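Local coordinates for protein BONZAI 1 (Arabidopsis thaliana, PDB 6KXT) that negatively regulates cell death and defence responses in plants and binds phospholipids in a calcium-dependent manner, at residues P80-C85 with K99-L104. Residues are numbered along the deposited sequence; the frame is centred on the assembly and turned at random.
Sequences PVIIEC and KVQKSL
Val81 and Lys102, then Ile83 and Val100, form the hydrogen-bonded pairs of an antiparallel hairpin, whose strand segments 81-85 and 99-102 run at 158° with axes 4.7 Å apart. Ile83 N to Val100 O is 2.9 Å and Val81 N to Lys102 O is 3.0 Å; each pair also has the reverse bond, from Val100 N to Ile83 O and from Lys102 N to Val81 O. The non-hydrogen-bonded pairs are Ile82 with Gln101 and Glu84 with Lys99, and their side chains share one face.

On that face Lys99 has CG anti to the backbone N (chi1 -180°) and stays extended to NZ. Its methylene chain crosses Ile82, with CE 3.8 Å from both CG2 and CD1 of that residue. Glu84 bends at chi2 (-149°) and brings OE2 to 3.4 Å from Lys99 CG. The charged ends do not meet: Glu84 OE2 and Lys99 NZ are 4.8 Å apart. Ile82 CD1 also lies against Gln101 OE1, while Gln101 NE2 reaches Pro80 CB at 3.7 Å. Without the methylene chain, as with an alanine at Lys99, one flank of Ile82 would probably be uncovered and the Glu84 carboxylate would lose its nearby positive charge.

The other face carries Val81, Ile83, Val100 and Lys102, whose NZ turns back to bond Gln101 O. Val100 packs on Ile117 and Phe119 of strand 117-121, in the second sheet of this C2 beta-sandwich, the second C2 domain of the copine. The contact thus divides its chemistry: the inner face is mainly apolar, while the outer face combines aliphatic packing with opposite charges close enough for a probable mild attraction, but no salt bridge.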
loop_
_atom_site.group_PDB
_atom_site.type_symbol
_atom_site.label_atom_id
_atom_site.label_comp_id
_atom_site.label_asym_id
_atom_site.label_seq_id
_atom_site.Cartn_x
_atom_site.Cartn_y
_atom_site.Cartn_z
ATOM N N PRO A 80 9.974 6.814 0.082
ATOM C CA PRO A 80 8.589 6.630 -0.329
ATOM C C PRO A 80 8.467 5.396 -1.220
ATOM O O PRO A 80 9.327 5.130 -2.059
ATOM C CB PRO A 80 8.269 7.894 -1.128
ATOM C CG PRO A 80 9.252 8.931 -0.584
ATOM C CD PRO A 80 10.486 8.155 -0.210
ATOM N N VAL A 81 7.381 4.654 -1.029
ATOM C CA VAL A 81 6.937 3.602 -1.964
ATOM C C VAL A 81 5.520 3.973 -2.419
ATOM O O VAL A 81 4.895 4.864 -1.860
ATOM C CB VAL A 81 6.963 2.187 -1.376
ATOM C CG1 VAL A 81 8.378 1.822 -0.937
ATOM C CG2 VAL A 81 5.998 2.025 -0.211
ATOM N N ILE A 82 5.077 3.359 -3.490
ATOM C CA ILE A 82 3.693 3.497 -3.981
ATOM C C ILE A 82 2.887 2.345 -3.452
ATOM O O ILE A 82 3.325 1.175 -3.507
ATOM C CB ILE A 82 3.607 3.525 -5.512
ATOM C CG1 ILE A 82 4.501 4.605 -6.100
ATOM C CG2 ILE A 82 2.168 3.706 -5.886
ATOM C CD1 ILE A 82 4.152 5.901 -5.610
ATOM N N ILE A 83 1.668 2.648 -2.983
ATOM C CA ILE A 83 0.703 1.606 -2.532
ATOM C C ILE A 83 -0.552 1.859 -3.317
ATOM O O ILE A 83 -1.113 2.937 -3.204
ATOM C CB ILE A 83 0.462 1.618 -1.017
ATOM C CG1 ILE A 83 1.794 1.516 -0.274
ATOM C CG2 ILE A 83 -0.467 0.481 -0.633
ATOM C CD1 ILE A 83 1.766 2.085 1.129
ATOM N N GLU A 84 -0.929 0.939 -4.184
ATOM C CA GLU A 84 -2.139 1.126 -5.003
ATOM C C GLU A 84 -3.119 0.014 -4.713
ATOM O O GLU A 84 -2.761 -1.180 -4.655
ATOM C CB GLU A 84 -1.810 1.114 -6.491
ATOM C CG GLU A 84 -0.887 2.222 -6.857
ATOM C CD GLU A 84 -1.084 2.738 -8.264
ATOM O OE1 GLU A 84 -0.784 1.974 -9.224
ATOM O OE2 GLU A 84 -1.453 3.938 -8.346
ATOM N N CYS A 85 -4.378 0.405 -4.563
ATOM C CA CYS A 85 -5.504 -0.533 -4.457
ATOM C C CYS A 85 -6.122 -0.664 -5.871
ATOM O O CYS A 85 -6.371 0.356 -6.507
ATOM C CB CYS A 85 -6.490 -0.010 -3.431
ATOM S SG CYS A 85 -7.866 -1.164 -3.181
ATOM N N LYS A 99 -4.491 5.415 -5.039
ATOM C CA LYS A 99 -3.035 5.444 -4.851
ATOM C C LYS A 99 -2.711 6.219 -3.582
ATOM O O LYS A 99 -3.318 7.264 -3.256
ATOM C CB LYS A 99 -2.450 6.221 -6.045
ATOM C CG LYS A 99 -0.963 6.369 -6.056
ATOM C CD LYS A 99 -0.517 7.067 -7.325
ATOM C CE LYS A 99 0.988 6.967 -7.394
ATOM N NZ LYS A 99 1.499 7.756 -8.517
ATOM N N VAL A 100 -1.675 5.739 -2.913
ATOM C CA VAL A 100 -0.964 6.419 -1.799
ATOM C C VAL A 100 0.548 6.379 -2.076
ATOM O O VAL A 100 1.011 5.416 -2.694
ATOM C CB VAL A 100 -1.371 5.679 -0.506
ATOM C CG1 VAL A 100 -0.387 5.844 0.631
ATOM C CG2 VAL A 100 -2.817 6.056 -0.126
ATOM N N GLN A 101 1.240 7.409 -1.675
ATOM C CA GLN A 101 2.712 7.464 -1.713
ATOM C C GLN A 101 3.208 7.742 -0.301
ATOM O O GLN A 101 2.999 8.846 0.209
ATOM C CB GLN A 101 3.193 8.452 -2.762
ATOM C CG GLN A 101 4.719 8.563 -2.740
ATOM C CD GLN A 101 5.286 9.490 -3.787
ATOM O OE1 GLN A 101 4.743 9.622 -4.874
ATOM N NE2 GLN A 101 6.398 10.112 -3.453
ATOM N N LYS A 102 3.813 6.741 0.326
ATOM C CA LYS A 102 4.210 6.789 1.749
ATOM C C LYS A 102 5.459 5.938 1.915
ATOM O O LYS A 102 5.561 4.895 1.292
ATOM C CB LYS A 102 3.120 6.178 2.639
ATOM C CG LYS A 102 1.856 7.002 2.804
ATOM C CD LYS A 102 1.992 8.002 3.929
ATOM C CE LYS A 102 1.052 9.174 3.818
ATOM N NZ LYS A 102 1.452 10.102 2.739
ATOM N N SER A 103 6.336 6.292 2.837
ATOM C CA SER A 103 7.456 5.432 3.244
ATOM C C SER A 103 7.019 4.481 4.340
ATOM O O SER A 103 5.943 4.649 4.932
ATOM C CB SER A 103 8.606 6.231 3.782
ATOM O OG SER A 103 8.215 6.927 4.966
ATOM N N LEU A 104 7.823 3.493 4.661
ATOM C CA LEU A 104 7.528 2.618 5.815
ATOM C C LEU A 104 7.462 3.483 7.072
ATOM O O LEU A 104 6.617 3.186 7.959
ATOM C CB LEU A 104 8.575 1.508 5.932
ATOM C CG LEU A 104 8.589 0.390 4.892
ATOM C CD1 LEU A 104 9.541 -0.737 5.297
ATOM C CD2 LEU A 104 7.206 -0.143 4.625
#